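Local structure of VP5 (Halorubrum pleomorphic virus 2, 6QGI) at residues 152-157 / 183-188; 147-152 / 201-206; 75-80 / 96-101. The protein is the envelope protein of an archaeal virus and probably drives fusion of the viral membrane with that of its haloarchaeal host. All coordinates share one frame; numbering follows the deposited sequence.

Contact 1: 152-157 / 183-188; sequences TIEDLL and EVDRGT
An antiparallel strand pairing, in a small four-stranded sheet of the N-terminal part of the envelope protein, sets Leu157 against Glu183 and Leu156 against Val184. The axes of 155-157 and 183-186 run at 151° to each other, and the backbone bonds fix the register. Leu157 N gives a nearly straight bond to Glu183 O (2.9 Å, 174°), and Glu183 N returns one to Leu157 O at 2.7 Å, the mutual bonding of an antiparallel hydrogen-bonded pair. Leu156 and Val184 form the adjoining non-hydrogen-bonded pair. One step further on, Asp185 N still reaches Asp155 O at 2.9 Å, but the following bond, from Glu154 N to Asp185 O, is weak.

On the face of Leu157 and Glu183 the two side chains lie alongside each other and point the same way. Glu183 has CG trans to its amide nitrogen (chi1 -173°) and is extended beyond it, which carries the carboxylate past the leucine, with Glu183 OE1 3.7 Å from Leu157 CD1. This glutamate is buried, and its OE2 accepts a hydrogen bond from Asn159. Asp155, on the same face, has its charge answered by Lys139. Val184 faces the other way: its CG1 meets Ile153 CG2 at 3.9 Å, the two side chains crossing at about a right angle.

Beside that weak bond two acids come close. The carboxylates of Glu154 and Asp185 are nearly coplanar, with Glu154 OE1 3.3 Å from Asp185 OD1, a proximity that may favour protonation of one of them. Asp185 OD1 also accepts from Gly187 N at 3.0 Å, from above the carboxylate plane, in an Asx turn.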
ATOM      1  N   THR A 152      14.661 -13.028  27.539  1.00 34.23           N
ATOM      2  CA  THR A 152      14.361 -11.602  27.612  1.00 32.88           C
ATOM      3  C   THR A 152      15.598 -10.791  27.193  1.00 36.43           C
ATOM      4  O   THR A 152      16.691 -10.988  27.726  1.00 37.18           O
ATOM      5  CB  THR A 152      13.831 -11.222  29.006  1.00 41.17           C
ATOM      6  OG1 THR A 152      12.697 -12.037  29.304  1.00 41.87           O
ATOM      7  CG2 THR A 152      13.421  -9.756  29.106  1.00 39.25           C
ATOM      8  N   ILE A 153      15.407  -9.886  26.219  1.00 31.77           N
ATOM      9  CA  ILE A 153      16.453  -8.989  25.712  1.00 31.65           C
ATOM     10  C   ILE A 153      16.777  -7.959  26.809  1.00 36.36           C
ATOM     11  O   ILE A 153      15.911  -7.676  27.647  1.00 36.22           O
ATOM     12  CB  ILE A 153      16.052  -8.326  24.358  1.00 33.15           C
ATOM     13  CG1 ILE A 153      14.777  -7.450  24.481  1.00 32.29           C
ATOM     14  CG2 ILE A 153      15.917  -9.384  23.251  1.00 33.02           C
ATOM     15  CD1 ILE A 153      14.645  -6.357  23.469  1.00 36.97           C
ATOM     16  N   GLU A 154      18.016  -7.433  26.836  1.00 33.26           N
ATOM     17  CA  GLU A 154      18.432  -6.471  27.867  1.00 33.86           C
ATOM     18  C   GLU A 154      17.652  -5.153  27.757  1.00 35.55           C
ATOM     19  O   GLU A 154      17.247  -4.604  28.786  1.00 35.97           O
ATOM     20  CB  GLU A 154      19.942  -6.210  27.832  1.00 36.64           C
ATOM     21  CG  GLU A 154      20.771  -7.368  28.362  1.00 49.63           C
ATOM     22  CD  GLU A 154      21.931  -6.994  29.268  1.00 82.51           C
ATOM     23  OE1 GLU A 154      22.442  -5.856  29.161  1.00 83.21           O
ATOM     24  OE2 GLU A 154      22.335  -7.853  30.086  1.00 82.54           O
ATOM     25  N   ASP A 155      17.422  -4.672  26.518  1.00 29.49           N
ATOM     26  CA  ASP A 155      16.659  -3.461  26.209  1.00 27.91           C
ATOM     27  C   ASP A 155      16.309  -3.382  24.721  1.00 29.34           C
ATOM     28  O   ASP A 155      16.996  -3.962  23.875  1.00 28.17           O
ATOM     29  CB  ASP A 155      17.410  -2.179  26.636  1.00 30.70           C
ATOM     30  CG  ASP A 155      16.533  -1.043  27.154  1.00 40.58           C
ATOM     31  OD1 ASP A 155      15.292  -1.212  27.193  1.00 39.71           O
ATOM     32  OD2 ASP A 155      17.091   0.007  27.534  1.00 47.76           O
ATOM     33  N   LEU A 156      15.209  -2.677  24.426  1.00 24.83           N
ATOM     34  CA  LEU A 156      14.713  -2.385  23.085  1.00 23.56           C
ATOM     35  C   LEU A 156      14.779  -0.875  22.935  1.00 28.12           C
ATOM     36  O   LEU A 156      14.113  -0.157  23.684  1.00 27.88           O
ATOM     37  CB  LEU A 156      13.287  -2.946  22.878  1.00 22.46           C
ATOM     38  CG  LEU A 156      12.498  -2.495  21.636  1.00 25.72           C
ATOM     39  CD1 LEU A 156      13.099  -3.042  20.348  1.00 25.57           C
ATOM     40  CD2 LEU A 156      11.052  -2.904  21.747  1.00 26.36           C
ATOM     41  N   LEU A 157      15.651  -0.392  22.034  1.00 25.14           N
ATOM     42  CA  LEU A 157      15.874   1.037  21.824  1.00 25.19           C
ATOM     43  C   LEU A 157      15.676   1.448  20.361  1.00 28.42           C
ATOM     44  O   LEU A 157      15.751   0.618  19.457  1.00 27.04           O
ATOM     45  CB  LEU A 157      17.283   1.433  22.307  1.00 26.79           C
ATOM     46  CG  LEU A 157      17.586   1.209  23.803  1.00 33.27           C
ATOM     47  CD1 LEU A 157      19.059   1.329  24.088  1.00 34.97           C
ATOM     48  CD2 LEU A 157      16.783   2.152  24.694  1.00 36.37           C
ATOM     49  N   GLU A 183      17.404  -0.797  17.815  1.00 26.11           N
ATOM     50  CA  GLU A 183      18.490  -1.332  18.636  1.00 27.26           C
ATOM     51  C   GLU A 183      18.022  -2.402  19.618  1.00 31.07           C
ATOM     52  O   GLU A 183      17.019  -2.215  20.307  1.00 30.43           O
ATOM     53  CB  GLU A 183      19.144  -0.173  19.408  1.00 29.70           C
ATOM     54  CG  GLU A 183      20.405  -0.507  20.186  1.00 39.12           C
ATOM     55  CD  GLU A 183      21.065   0.672  20.879  1.00 59.33           C
ATOM     56  OE1 GLU A 183      21.824   0.432  21.845  1.00 56.95           O
ATOM     57  OE2 GLU A 183      20.839   1.831  20.457  1.00 49.03           O
ATOM     58  N   VAL A 184      18.784  -3.508  19.698  1.00 28.12           N
ATOM     59  CA  VAL A 184      18.583  -4.608  20.643  1.00 27.99           C
ATOM     60  C   VAL A 184      19.815  -4.625  21.533  1.00 34.69           C
ATOM     61  O   VAL A 184      20.888  -5.005  21.063  1.00 34.85           O
ATOM     62  CB  VAL A 184      18.328  -5.988  19.969  1.00 30.62           C
ATOM     63  CG1 VAL A 184      18.110  -7.084  21.015  1.00 30.81           C
ATOM     64  CG2 VAL A 184      17.151  -5.931  19.007  1.00 28.66           C
ATOM     65  N   ASP A 185      19.679  -4.163  22.791  1.00 33.47           N
ATOM     66  CA  ASP A 185      20.785  -4.123  23.754  1.00 35.69           C
ATOM     67  C   ASP A 185      21.128  -5.539  24.217  1.00 41.49           C
ATOM     68  O   ASP A 185      20.241  -6.290  24.632  1.00 40.25           O
ATOM     69  CB  ASP A 185      20.438  -3.225  24.953  1.00 38.22           C
ATOM     70  CG  ASP A 185      21.607  -2.883  25.859  1.00 52.22           C
ATOM     71  OD1 ASP A 185      21.976  -3.729  26.701  1.00 54.64           O
ATOM     72  OD2 ASP A 185      22.135  -1.756  25.747  1.00 58.85           O
ATOM     73  N   ARG A 186      22.413  -5.914  24.088  1.00 40.23           N
ATOM     74  CA  ARG A 186      22.945  -7.222  24.497  1.00 41.53           C
ATOM     75  C   ARG A 186      24.126  -7.000  25.468  1.00 48.79           C
ATOM     76  O   ARG A 186      25.032  -7.834  25.575  1.00 49.87           O
ATOM     77  CB  ARG A 186      23.368  -8.048  23.258  1.00 40.93           C
ATOM     78  CG  ARG A 186      22.239  -8.307  22.259  1.00 47.11           C
ATOM     79  CD  ARG A 186      22.595  -9.363  21.231  1.00 54.49           C
ATOM     80  NE  ARG A 186      22.172 -10.705  21.644  1.00 61.14           N
ATOM     81  CZ  ARG A 186      23.001 -11.697  21.956  1.00 72.20           C
ATOM     82  NH1 ARG A 186      24.315 -11.522  21.900  1.00 55.77           N
ATOM     83  NH2 ARG A 186      22.519 -12.880  22.319  1.00 60.65           N
ATOM     84  N   GLY A 187      24.078  -5.866  26.170  1.00 46.39           N
ATOM     85  CA  GLY A 187      25.112  -5.415  27.092  1.00 48.49           C
ATOM     86  C   GLY A 187      26.060  -4.476  26.377  1.00 53.48           C
ATOM     87  O   GLY A 187      25.633  -3.426  25.883  1.00 52.36           O
ATOM     88  N   THR A 188      27.348  -4.866  26.287  1.00 51.58           N
ATOM     89  CA  THR A 188      28.395  -4.100  25.586  1.00 51.80           C
ATOM     90  C   THR A 188      28.122  -4.143  24.074  1.00 52.92           C
ATOM     91  O   THR A 188      28.241  -3.122  23.391  1.00 51.79           O
ATOM     92  CB  THR A 188      29.798  -4.626  25.941  1.00 61.79           C
ATOM     93  OG1 THR A 188      29.805  -6.054  25.876  1.00 60.95           O
ATOM     94  CG2 THR A 188      30.258  -4.172  27.316  1.00 62.49           C
TER

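Contact 2: 147-152 / 201-206; sequences NGSDNT and GDLGDL
Gly148 N is the donor that joins the two segments, and it is shared between two carbonyls: Leu203 O at 2.9 Å and Asp205 O at 3.2 Å. Both bonds are weak, because the N-H points well off the line to each acceptor, as expected of a forked bond. Asp205 O also receives a CA-H contact, from Asn147 CA at 3.2 Å, and Asn147 CB sits close to both Leu203 O and Asp205 O.

The amide of Asn147 works within its own segment. With chi1 at 56°, CG is flanked by both the main-chain N and C, and OD1 folds back over the residues that follow. There Asn147 OD1 accepts from Asn151 N at 3.2 Å (153°), the donor standing above the carbonyl plane, and more weakly from Ser149 N. The main chain closes the same bend: Asp150 N donates to Asn147 O at 3.0 Å in a type I beta turn, and Asn147 N bonds to Asn151 O.

The contact is thus a turn docked on a second irregular loop, without regular strand on either side; a single backbone bridge pairs Asn147 with Leu206. Segment 201-206 has its shape set by two aspartates. Asp202 OD2 takes Gly204 N at 2.9 Å, from above its carboxylate plane, in an Asx turn, and also bonds the hydroxyl of Tyr191. Asp205 OD2 receives Gly201 N at 2.8 Å, almost straight at 172°, on the syn side but tilted out of the carboxylate plane. Leu206 N has the hydroxyl of Tyr193 as partner.

Van der Waals contact comes from the side chain of Leu203, which lies along the turn. Because Gly148 carries no side chain, Leu203 CD2 can settle 3.7 Å from Gly148 C, while Leu203 CB and CD1 pass beside the hydroxyl of Ser149.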
ATOM      1  N   ASN A 147      13.867 -12.770  22.325  1.00 28.14           N
ATOM      2  CA  ASN A 147      14.724 -13.045  21.176  1.00 28.56           C
ATOM      3  C   ASN A 147      14.402 -14.465  20.660  1.00 33.80           C
ATOM      4  O   ASN A 147      13.430 -15.074  21.126  1.00 33.30           O
ATOM      5  CB  ASN A 147      16.214 -12.857  21.523  1.00 28.78           C
ATOM      6  CG  ASN A 147      16.724 -13.667  22.693  1.00 42.60           C
ATOM      7  OD1 ASN A 147      16.339 -14.820  22.915  1.00 32.90           O
ATOM      8  ND2 ASN A 147      17.630 -13.077  23.460  1.00 32.54           N
ATOM      9  N   GLY A 148      15.205 -14.962  19.718  1.00 31.40           N
ATOM     10  CA  GLY A 148      15.054 -16.291  19.124  1.00 31.86           C
ATOM     11  C   GLY A 148      15.088 -17.443  20.112  1.00 38.09           C
ATOM     12  O   GLY A 148      14.384 -18.437  19.919  1.00 38.09           O
ATOM     13  N   SER A 149      15.886 -17.298  21.197  1.00 36.15           N
ATOM     14  CA  SER A 149      16.055 -18.274  22.283  1.00 37.38           C
ATOM     15  C   SER A 149      14.901 -18.223  23.311  1.00 41.99           C
ATOM     16  O   SER A 149      14.933 -18.964  24.296  1.00 43.09           O
ATOM     17  CB  SER A 149      17.377 -18.027  23.006  1.00 42.08           C
ATOM     18  OG  SER A 149      18.499 -18.183  22.156  1.00 52.67           O
ATOM     19  N   ASP A 150      13.898 -17.337  23.081  1.00 37.50           N
ATOM     20  CA  ASP A 150      12.730 -17.068  23.935  1.00 36.80           C
ATOM     21  C   ASP A 150      13.193 -16.508  25.295  1.00 40.55           C
ATOM     22  O   ASP A 150      12.511 -16.659  26.318  1.00 40.26           O
ATOM     23  CB  ASP A 150      11.814 -18.303  24.084  1.00 38.93           C
ATOM     24  CG  ASP A 150      11.213 -18.775  22.770  1.00 52.36           C
ATOM     25  OD1 ASP A 150      10.686 -17.923  22.016  1.00 52.08           O
ATOM     26  OD2 ASP A 150      11.268 -19.994  22.495  1.00 59.98           O
ATOM     27  N   ASN A 151      14.353 -15.826  25.270  1.00 36.74           N
ATOM     28  CA  ASN A 151      14.993 -15.174  26.410  1.00 37.42           C
ATOM     29  C   ASN A 151      14.694 -13.683  26.371  1.00 38.60           C
ATOM     30  O   ASN A 151      14.479 -13.136  25.289  1.00 37.27           O
ATOM     31  CB  ASN A 151      16.503 -15.434  26.401  1.00 41.01           C
ATOM     32  CG  ASN A 151      16.894 -16.683  27.146  1.00 68.15           C
ATOM     33  OD1 ASN A 151      17.002 -16.693  28.377  1.00 66.11           O
ATOM     34  ND2 ASN A 151      17.113 -17.766  26.421  1.00 60.30           N
ATOM     35  N   THR A 152      14.661 -13.028  27.539  1.00 34.23           N
ATOM     36  CA  THR A 152      14.361 -11.602  27.612  1.00 32.88           C
ATOM     37  C   THR A 152      15.598 -10.791  27.193  1.00 36.43           C
ATOM     38  O   THR A 152      16.691 -10.988  27.726  1.00 37.18           O
ATOM     39  CB  THR A 152      13.831 -11.222  29.006  1.00 41.17           C
ATOM     40  OG1 THR A 152      12.697 -12.037  29.304  1.00 41.87           O
ATOM     41  CG2 THR A 152      13.421  -9.756  29.106  1.00 39.25           C
ATOM     42  N   GLY A 201      20.690 -12.335  11.887  1.00 32.26           N
ATOM     43  CA  GLY A 201      20.546 -13.710  11.416  1.00 32.44           C
ATOM     44  C   GLY A 201      20.685 -14.815  12.448  1.00 38.28           C
ATOM     45  O   GLY A 201      20.404 -15.976  12.132  1.00 38.28           O
ATOM     46  N   ASP A 202      21.120 -14.473  13.687  1.00 35.67           N
ATOM     47  CA  ASP A 202      21.306 -15.423  14.793  1.00 36.44           C
ATOM     48  C   ASP A 202      20.078 -15.426  15.739  1.00 39.16           C
ATOM     49  O   ASP A 202      19.060 -14.804  15.421  1.00 38.14           O
ATOM     50  CB  ASP A 202      22.603 -15.098  15.563  1.00 39.92           C
ATOM     51  CG  ASP A 202      22.542 -13.819  16.370  1.00 53.69           C
ATOM     52  OD1 ASP A 202      22.389 -12.741  15.763  1.00 54.81           O
ATOM     53  OD2 ASP A 202      22.651 -13.896  17.609  1.00 61.28           O
ATOM     54  N   LEU A 203      20.170 -16.125  16.893  1.00 35.22           N
ATOM     55  CA  LEU A 203      19.066 -16.206  17.858  1.00 34.08           C
ATOM     56  C   LEU A 203      19.009 -14.982  18.806  1.00 36.61           C
ATOM     57  O   LEU A 203      18.076 -14.874  19.604  1.00 35.39           O
ATOM     58  CB  LEU A 203      19.131 -17.511  18.678  1.00 35.04           C
ATOM     59  CG  LEU A 203      18.844 -18.825  17.945  1.00 39.30           C
ATOM     60  CD1 LEU A 203      19.278 -20.007  18.786  1.00 40.88           C
ATOM     61  CD2 LEU A 203      17.367 -18.965  17.586  1.00 39.73           C
ATOM     62  N   GLY A 204      19.979 -14.075  18.693  1.00 33.17           N
ATOM     63  CA  GLY A 204      20.032 -12.855  19.493  1.00 33.16           C
ATOM     64  C   GLY A 204      19.075 -11.785  19.004  1.00 35.99           C
ATOM     65  O   GLY A 204      18.813 -10.812  19.716  1.00 35.55           O
ATOM     66  N   ASP A 205      18.563 -11.946  17.776  1.00 31.78           N
ATOM     67  CA  ASP A 205      17.621 -11.011  17.158  1.00 30.41           C
ATOM     68  C   ASP A 205      16.238 -11.129  17.779  1.00 32.24           C
ATOM     69  O   ASP A 205      15.892 -12.207  18.270  1.00 32.41           O
ATOM     70  CB  ASP A 205      17.545 -11.260  15.641  1.00 32.01           C
ATOM     71  CG  ASP A 205      18.839 -10.972  14.912  1.00 48.62           C
ATOM     72  OD1 ASP A 205      19.827 -10.619  15.576  1.00 52.79           O
ATOM     73  OD2 ASP A 205      18.863 -11.110  13.681  1.00 52.54           O
ATOM     74  N   LEU A 206      15.442 -10.034  17.733  1.00 26.75           N
ATOM     75  CA  LEU A 206      14.060 -10.008  18.233  1.00 25.36           C
ATOM     76  C   LEU A 206      13.322 -11.220  17.671  1.00 28.17           C
ATOM     77  O   LEU A 206      13.429 -11.480  16.469  1.00 27.54           O
ATOM     78  CB  LEU A 206      13.333  -8.702  17.837  1.00 24.30           C
ATOM     79  CG  LEU A 206      13.789  -7.399  18.486  1.00 28.81           C
ATOM     80  CD1 LEU A 206      13.214  -6.209  17.757  1.00 27.68           C
ATOM     81  CD2 LEU A 206      13.414  -7.335  19.961  1.00 31.21           C
TER

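Contact 3: 75-80 / 96-101; sequences TDAKIA and DAATTE
The methyls of Ala77 and Ala98 slide past each other, each lying against the other's backbone: Ala77 CB is 3.5 Å from Ala98 O, and Ala98 CB is 3.4 Å from Ala77 O. Such small side chains let the helices of this antiparallel hairpin come close, with local axes 7.5 Å apart at 156°. One turn along, the methyl of Ala80 points at the partner helix and rests against both Ala97 O (3.6 Å) and Glu101 CG (3.5 Å).

Glu101 CG also lies against Asp76 O, and a bend at chi2 (-62°) turns the carboxylate toward Asp76. No direct hydrogen bond joins the two segments. Water 1 links the helices instead, donating to Asp76 O at 3.1 Å and to Glu101 OE1 at 3.3 Å. The two acidic groups stay apart, Asp76 OD2 being 4.8 Å from Glu101 OE1, and Asp76 has Arg271 as its salt-bridge partner.

Ile246 of helix 225-253 packs on both Ala77 and Ala98, while Trp479 of helix 476-496 touches Thr75, Lys78 and Ile79 of helix 66-86.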
ATOM      1  N   THR A  75      12.769   5.347 -18.836  1.00 29.25           N
ATOM      2  CA  THR A  75      12.049   6.365 -19.615  1.00 29.12           C
ATOM      3  C   THR A  75      12.763   7.731 -19.491  1.00 32.95           C
ATOM      4  O   THR A  75      13.084   8.326 -20.515  1.00 33.65           O
ATOM      5  CB  THR A  75      10.564   6.431 -19.190  1.00 33.41           C
ATOM      6  OG1 THR A  75       9.944   5.169 -19.441  1.00 31.11           O
ATOM      7  CG2 THR A  75       9.787   7.514 -19.923  1.00 31.61           C
ATOM      8  N   ASP A  76      13.061   8.182 -18.252  1.00 28.76           N
ATOM      9  CA  ASP A  76      13.728   9.458 -17.962  1.00 28.86           C
ATOM     10  C   ASP A  76      15.177   9.477 -18.427  1.00 31.73           C
ATOM     11  O   ASP A  76      15.654  10.512 -18.890  1.00 32.03           O
ATOM     12  CB  ASP A  76      13.685   9.765 -16.455  1.00 30.77           C
ATOM     13  CG  ASP A  76      12.326  10.146 -15.893  1.00 44.10           C
ATOM     14  OD1 ASP A  76      11.400  10.414 -16.695  1.00 45.32           O
ATOM     15  OD2 ASP A  76      12.192  10.190 -14.653  1.00 50.27           O
ATOM     16  N   ALA A  77      15.883   8.345 -18.266  1.00 27.23           N
ATOM     17  CA  ALA A  77      17.281   8.177 -18.654  1.00 26.68           C
ATOM     18  C   ALA A  77      17.433   8.215 -20.170  1.00 30.07           C
ATOM     19  O   ALA A  77      18.311   8.925 -20.665  1.00 31.32           O
ATOM     20  CB  ALA A  77      17.817   6.867 -18.108  1.00 26.94           C
ATOM     21  N   LYS A  78      16.569   7.475 -20.905  1.00 24.66           N
ATOM     22  CA  LYS A  78      16.585   7.424 -22.368  1.00 24.60           C
ATOM     23  C   LYS A  78      16.222   8.781 -22.974  1.00 28.89           C
ATOM     24  O   LYS A  78      16.916   9.207 -23.895  1.00 28.87           O
ATOM     25  CB  LYS A  78      15.670   6.321 -22.913  1.00 26.38           C
ATOM     26  CG  LYS A  78      16.264   4.926 -22.739  1.00 35.12           C
ATOM     27  CD  LYS A  78      15.364   3.821 -23.257  1.00 38.20           C
ATOM     28  CE  LYS A  78      15.910   2.481 -22.843  1.00 40.85           C
ATOM     29  NZ  LYS A  78      15.057   1.385 -23.339  1.00 45.04           N
ATOM     30  N   ILE A  79      15.188   9.483 -22.427  1.00 25.41           N
ATOM     31  CA  ILE A  79      14.754  10.805 -22.911  1.00 25.91           C
ATOM     32  C   ILE A  79      15.926  11.800 -22.819  1.00 32.68           C
ATOM     33  O   ILE A  79      16.256  12.428 -23.828  1.00 33.76           O
ATOM     34  CB  ILE A  79      13.471  11.318 -22.195  1.00 28.07           C
ATOM     35  CG1 ILE A  79      12.241  10.543 -22.707  1.00 28.06           C
ATOM     36  CG2 ILE A  79      13.262  12.837 -22.395  1.00 29.28           C
ATOM     37  CD1 ILE A  79      11.061  10.576 -21.818  1.00 30.83           C
ATOM     38  N   ALA A  80      16.585  11.883 -21.641  1.00 29.93           N
ATOM     39  CA  ALA A  80      17.738  12.759 -21.402  1.00 30.70           C
ATOM     40  C   ALA A  80      18.917  12.400 -22.311  1.00 36.08           C
ATOM     41  O   ALA A  80      19.617  13.299 -22.776  1.00 37.75           O
ATOM     42  CB  ALA A  80      18.163  12.678 -19.950  1.00 30.90           C
ATOM     43  N   ASP A  96      26.241  10.494 -19.174  1.00 34.21           N
ATOM     44  CA  ASP A  96      26.210  11.268 -17.929  1.00 33.88           C
ATOM     45  C   ASP A  96      24.821  11.853 -17.675  1.00 34.98           C
ATOM     46  O   ASP A  96      24.345  11.798 -16.541  1.00 33.54           O
ATOM     47  CB  ASP A  96      27.267  12.387 -17.934  1.00 37.84           C
ATOM     48  CG  ASP A  96      28.703  11.907 -17.768  1.00 59.53           C
ATOM     49  OD1 ASP A  96      28.936  10.981 -16.951  1.00 62.29           O
ATOM     50  OD2 ASP A  96      29.600  12.472 -18.439  1.00 67.82           O
ATOM     51  N   ALA A  97      24.166  12.372 -18.736  1.00 30.74           N
ATOM     52  CA  ALA A  97      22.821  12.946 -18.683  1.00 29.54           C
ATOM     53  C   ALA A  97      21.794  11.873 -18.360  1.00 32.57           C
ATOM     54  O   ALA A  97      20.854  12.128 -17.608  1.00 31.34           O
ATOM     55  CB  ALA A  97      22.481  13.606 -20.004  1.00 30.58           C
ATOM     56  N   ALA A  98      21.991  10.669 -18.916  1.00 29.63           N
ATOM     57  CA  ALA A  98      21.128   9.519 -18.685  1.00 28.79           C
ATOM     58  C   ALA A  98      21.256   9.023 -17.243  1.00 32.14           C
ATOM     59  O   ALA A  98      20.232   8.860 -16.584  1.00 31.38           O
ATOM     60  CB  ALA A  98      21.469   8.406 -19.662  1.00 29.76           C
ATOM     61  N   THR A  99      22.504   8.831 -16.743  1.00 28.92           N
ATOM     62  CA  THR A  99      22.791   8.339 -15.384  1.00 28.35           C
ATOM     63  C   THR A  99      22.295   9.301 -14.300  1.00 30.62           C
ATOM     64  O   THR A  99      21.795   8.838 -13.273  1.00 29.71           O
ATOM     65  CB  THR A  99      24.286   8.054 -15.183  1.00 39.45           C
ATOM     66  OG1 THR A  99      25.039   9.232 -15.464  1.00 44.29           O
ATOM     67  CG2 THR A  99      24.784   6.886 -16.019  1.00 37.48           C
ATOM     68  N   THR A 100      22.418  10.625 -14.533  1.00 26.19           N
ATOM     69  CA  THR A 100      21.975  11.679 -13.616  1.00 25.14           C
ATOM     70  C   THR A 100      20.469  11.558 -13.404  1.00 28.57           C
ATOM     71  O   THR A 100      20.013  11.713 -12.275  1.00 28.71           O
ATOM     72  CB  THR A 100      22.396  13.061 -14.142  1.00 28.49           C
ATOM     73  OG1 THR A 100      23.820  13.091 -14.201  1.00 28.95           O
ATOM     74  CG2 THR A 100      21.915  14.212 -13.266  1.00 24.72           C
ATOM     75  N   GLU A 101      19.714  11.232 -14.469  1.00 24.35           N
ATOM     76  CA  GLU A 101      18.268  11.043 -14.398  1.00 23.47           C
ATOM     77  C   GLU A 101      17.929   9.776 -13.618  1.00 27.06           C
ATOM     78  O   GLU A 101      16.953   9.784 -12.871  1.00 26.93           O
ATOM     79  CB  GLU A 101      17.639  11.012 -15.794  1.00 25.08           C
ATOM     80  CG  GLU A 101      17.626  12.374 -16.472  1.00 36.78           C
ATOM     81  CD  GLU A 101      16.825  13.459 -15.781  1.00 60.60           C
ATOM     82  OE1 GLU A 101      15.574  13.388 -15.806  1.00 55.66           O
ATOM     83  OE2 GLU A 101      17.451  14.383 -15.214  1.00 57.46           O
TER
HETATM   84  O   HOH W   1      13.915  13.075 -18.630  1.00 21.63           O
HETATM   85  O   HOH W   2      14.347  11.767 -13.439  1.00 47.25           O

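In the fold
From the N terminus, contact 3 closes first, joining helix 66-86 to helix 91-133 across the short connection between them. Helix 91-133 then carries the chain away, and the other two contacts lie in series with the first, their centres about 45 Å from its centre. The loop closed by contact 2, from 147-152 to 201-206, encloses that of contact 1, so the strand pairing is nested within the docking of the two loops. Thr152 belongs to both, and their centres are about 11 Å apart. They touch directly: Leu206 packs on Val184 and Ile153, which ties the loop after strand 189-193 to the small sheet. All three contacts belong to the N-terminal part of the envelope protein.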